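Local coordinates for protein copper-transporting ATPase PAA2, chloroplastic (Arabidopsis thaliana, PDB 5LBK) that uses ATP hydrolysis to move copper across the chloroplast thylakoid membrane, this chain being its nucleotide-binding N-domain, at residues Lys116-Glu124 / Ile128-Ser135. Residues are numbered along the deposited sequence; the frame is centred on the assembly and turned at random.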
loop_
_atom_site.group_PDB
_atom_site.type_symbol
_atom_site.label_atom_id
_atom_site.label_comp_id
_atom_site.label_asym_id
_atom_site.label_seq_id
_atom_site.Cartn_x
_atom_site.Cartn_y
_atom_site.Cartn_z
ATOM N N LYS A 116 -7.730 14.510 -3.306
ATOM C CA LYS A 116 -6.751 13.490 -3.670
ATOM C C LYS A 116 -5.836 13.050 -2.505
ATOM O O LYS A 116 -4.992 13.815 -2.064
ATOM C CB LYS A 116 -5.897 14.007 -4.816
ATOM C CG LYS A 116 -6.707 14.666 -5.909
ATOM C CD LYS A 116 -5.836 15.105 -7.065
ATOM C CE LYS A 116 -6.297 16.451 -7.620
ATOM N NZ LYS A 116 -5.469 16.916 -8.779
ATOM N N THR A 117 -5.999 11.806 -2.057
ATOM C CA THR A 117 -5.222 11.192 -0.983
ATOM C C THR A 117 -4.221 10.180 -1.540
ATOM O O THR A 117 -4.450 9.591 -2.602
ATOM C CB THR A 117 -6.151 10.463 -0.006
ATOM O OG1 THR A 117 -7.282 11.299 0.273
ATOM C CG2 THR A 117 -5.415 10.085 1.311
ATOM N N VAL A 118 -3.125 9.951 -0.801
ATOM C CA VAL A 118 -2.137 8.937 -1.167
ATOM C C VAL A 118 -2.034 7.955 -0.006
ATOM O O VAL A 118 -1.826 8.351 1.160
ATOM C CB VAL A 118 -0.751 9.531 -1.494
ATOM C CG1 VAL A 118 0.254 8.393 -1.857
ATOM C CG2 VAL A 118 -0.851 10.541 -2.655
ATOM N N VAL A 119 -2.138 6.681 -0.336
ATOM C CA VAL A 119 -1.993 5.585 0.622
ATOM C C VAL A 119 -0.688 4.863 0.327
ATOM O O VAL A 119 -0.455 4.456 -0.827
ATOM C CB VAL A 119 -3.175 4.613 0.472
ATOM C CG1 VAL A 119 -3.057 3.490 1.447
ATOM C CG2 VAL A 119 -4.486 5.384 0.598
ATOM N N TYR A 120 0.230 4.845 1.290
ATOM C CA TYR A 120 1.514 4.208 1.021
ATOM C C TYR A 120 1.511 2.733 1.339
ATOM O O TYR A 120 0.753 2.255 2.179
ATOM C CB TYR A 120 2.625 4.912 1.795
ATOM C CG TYR A 120 2.898 6.317 1.250
ATOM C CD1 TYR A 120 2.065 7.385 1.583
ATOM C CD2 TYR A 120 3.910 6.543 0.333
ATOM C CE1 TYR A 120 2.257 8.639 1.049
ATOM C CE2 TYR A 120 4.112 7.793 -0.177
ATOM C CZ TYR A 120 3.301 8.824 0.183
ATOM O OH TYR A 120 3.508 10.085 -0.338
ATOM N N VAL A 121 2.387 2.022 0.669
ATOM C CA VAL A 121 2.524 0.582 0.822
ATOM C C VAL A 121 3.963 0.230 1.166
ATOM O O VAL A 121 4.899 0.596 0.440
ATOM C CB VAL A 121 2.067 -0.159 -0.443
ATOM C CG1 VAL A 121 2.060 -1.646 -0.212
ATOM C CG2 VAL A 121 0.690 0.350 -0.812
ATOM N N GLY A 122 4.153 -0.511 2.257
ATOM C CA GLY A 122 5.479 -0.908 2.679
ATOM C C GLY A 122 5.570 -2.383 3.026
ATOM O O GLY A 122 4.573 -3.013 3.368
ATOM N N ARG A 123 6.783 -2.940 2.901
ATOM C CA ARG A 123 7.015 -4.363 3.190
ATOM C C ARG A 123 8.253 -4.587 4.046
ATOM O O ARG A 123 9.300 -4.001 3.771
ATOM C CB ARG A 123 7.147 -5.155 1.890
ATOM C CG ARG A 123 7.243 -6.637 2.079
ATOM C CD ARG A 123 6.920 -7.254 0.755
ATOM N NE ARG A 123 7.033 -8.680 0.768
ATOM C CZ ARG A 123 8.161 -9.349 0.590
ATOM N NH1 ARG A 123 9.314 -8.717 0.384
ATOM N NH2 ARG A 123 8.121 -10.664 0.637
ATOM N N GLU A 124 8.160 -5.478 5.061
ATOM C CA GLU A 124 9.284 -5.669 5.968
ATOM C C GLU A 124 10.487 -6.147 5.156
ATOM O O GLU A 124 10.362 -6.986 4.263
ATOM C CB GLU A 124 8.971 -6.668 7.082
ATOM C CG GLU A 124 9.905 -6.509 8.334
ATOM C CD GLU A 124 9.305 -7.041 9.622
ATOM O OE1 GLU A 124 8.511 -7.996 9.544
ATOM O OE2 GLU A 124 9.676 -6.530 10.711
ATOM N N ILE A 128 9.358 1.255 1.997
ATOM C CA ILE A 128 8.242 1.665 1.157
ATOM C C ILE A 128 8.463 1.068 -0.218
ATOM O O ILE A 128 9.568 1.152 -0.759
ATOM C CB ILE A 128 8.136 3.196 1.053
ATOM C CG1 ILE A 128 7.870 3.897 2.366
ATOM C CG2 ILE A 128 7.056 3.561 0.025
ATOM C CD1 ILE A 128 6.604 3.569 2.922
ATOM N N ILE A 129 7.437 0.426 -0.774
ATOM C CA ILE A 129 7.535 -0.187 -2.085
ATOM C C ILE A 129 6.582 0.458 -3.083
ATOM O O ILE A 129 6.689 0.187 -4.284
ATOM C CB ILE A 129 7.296 -1.717 -2.040
ATOM C CG1 ILE A 129 5.870 -2.050 -1.583
ATOM C CG2 ILE A 129 8.337 -2.372 -1.099
ATOM C CD1 ILE A 129 5.455 -3.448 -1.833
ATOM N N GLY A 130 5.701 1.342 -2.658
ATOM C CA GLY A 130 4.785 1.944 -3.608
ATOM C C GLY A 130 3.781 2.800 -2.885
ATOM O O GLY A 130 3.838 3.000 -1.666
ATOM N N ALA A 131 2.882 3.351 -3.676
ATOM C CA ALA A 131 1.853 4.225 -3.171
ATOM C C ALA A 131 0.662 4.129 -4.111
ATOM O O ALA A 131 0.809 3.892 -5.316
ATOM C CB ALA A 131 2.359 5.647 -3.064
ATOM N N ILE A 132 -0.519 4.353 -3.557
ATOM C CA ILE A 132 -1.741 4.382 -4.321
ATOM C C ILE A 132 -2.362 5.764 -4.198
ATOM O O ILE A 132 -2.659 6.229 -3.091
ATOM C CB ILE A 132 -2.708 3.295 -3.852
ATOM C CG1 ILE A 132 -2.004 1.937 -3.959
ATOM C CG2 ILE A 132 -3.863 3.318 -4.729
ATOM C CD1 ILE A 132 -2.673 0.863 -3.199
ATOM N N ALA A 133 -2.574 6.419 -5.338
ATOM C CA ALA A 133 -3.252 7.704 -5.365
ATOM C C ALA A 133 -4.758 7.510 -5.500
ATOM O O ALA A 133 -5.224 6.762 -6.367
ATOM C CB ALA A 133 -2.753 8.550 -6.529
ATOM N N ILE A 134 -5.507 8.201 -4.653
ATOM C CA ILE A 134 -6.960 8.169 -4.658
ATOM C C ILE A 134 -7.477 9.552 -5.026
ATOM O O ILE A 134 -6.874 10.570 -4.673
ATOM C CB ILE A 134 -7.492 7.744 -3.274
ATOM C CG1 ILE A 134 -6.814 6.448 -2.816
ATOM C CG2 ILE A 134 -9.017 7.604 -3.300
ATOM C CD1 ILE A 134 -7.134 5.251 -3.668
ATOM N N SER A 135 -8.609 9.583 -5.727
ATOM C CA SER A 135 -9.285 10.840 -6.054
ATOM C C SER A 135 -10.706 10.862 -5.492
ATOM O O SER A 135 -11.472 9.942 -5.738
ATOM C CB SER A 135 -9.324 11.047 -7.574
ATOM O OG SER A 135 -8.013 11.280 -8.051
#
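V121, I129 and I132 bury large areas where strands 117-123 and 127-134 pair as an antiparallel hairpin. V121 faces both I129 and G130, which identifies a classic beta bulge. Its carbonyl oxygen takes two donors: I129 N lies in the carbonyl plane at 2.8 Å, whereas G130 N makes a longer, more bent bond of 3.3 Å. In return, V121 N donates to G130 O from above that carbonyl's plane, 43° out of it.

The two methyls of V121 divide the packing. CG1, anti to the backbone N (chi1 -173°), meets I129 CG1 at 4.1 Å, while CG2 reaches I132 CD1 at 4.2 Å. I129 turns its CG1 between its own backbone N and carbonyl carbon (chi1 64°), which sets that methylene 3.5 Å from V121 O. At the next hydrogen-bonded pair beyond the bulge, V119 and I132 exchange two nearly straight N-H...O bonds.

On the other face, A131 CB packs against V118 CG1 and makes an off-centre CH-pi contact with the Y120 ring, 4.3 Å from its centroid.

The hairpin lies inside the N-domain's antiparallel sheet, strand 117-123 against 71-76 and strand 127-134 against 7-12. Helix 17-27 packs on V121, I129 and I132; helix 91-102 lies on the Y120 and A131 side, where E98 hydrogen-bonds the tyrosine hydroxyl.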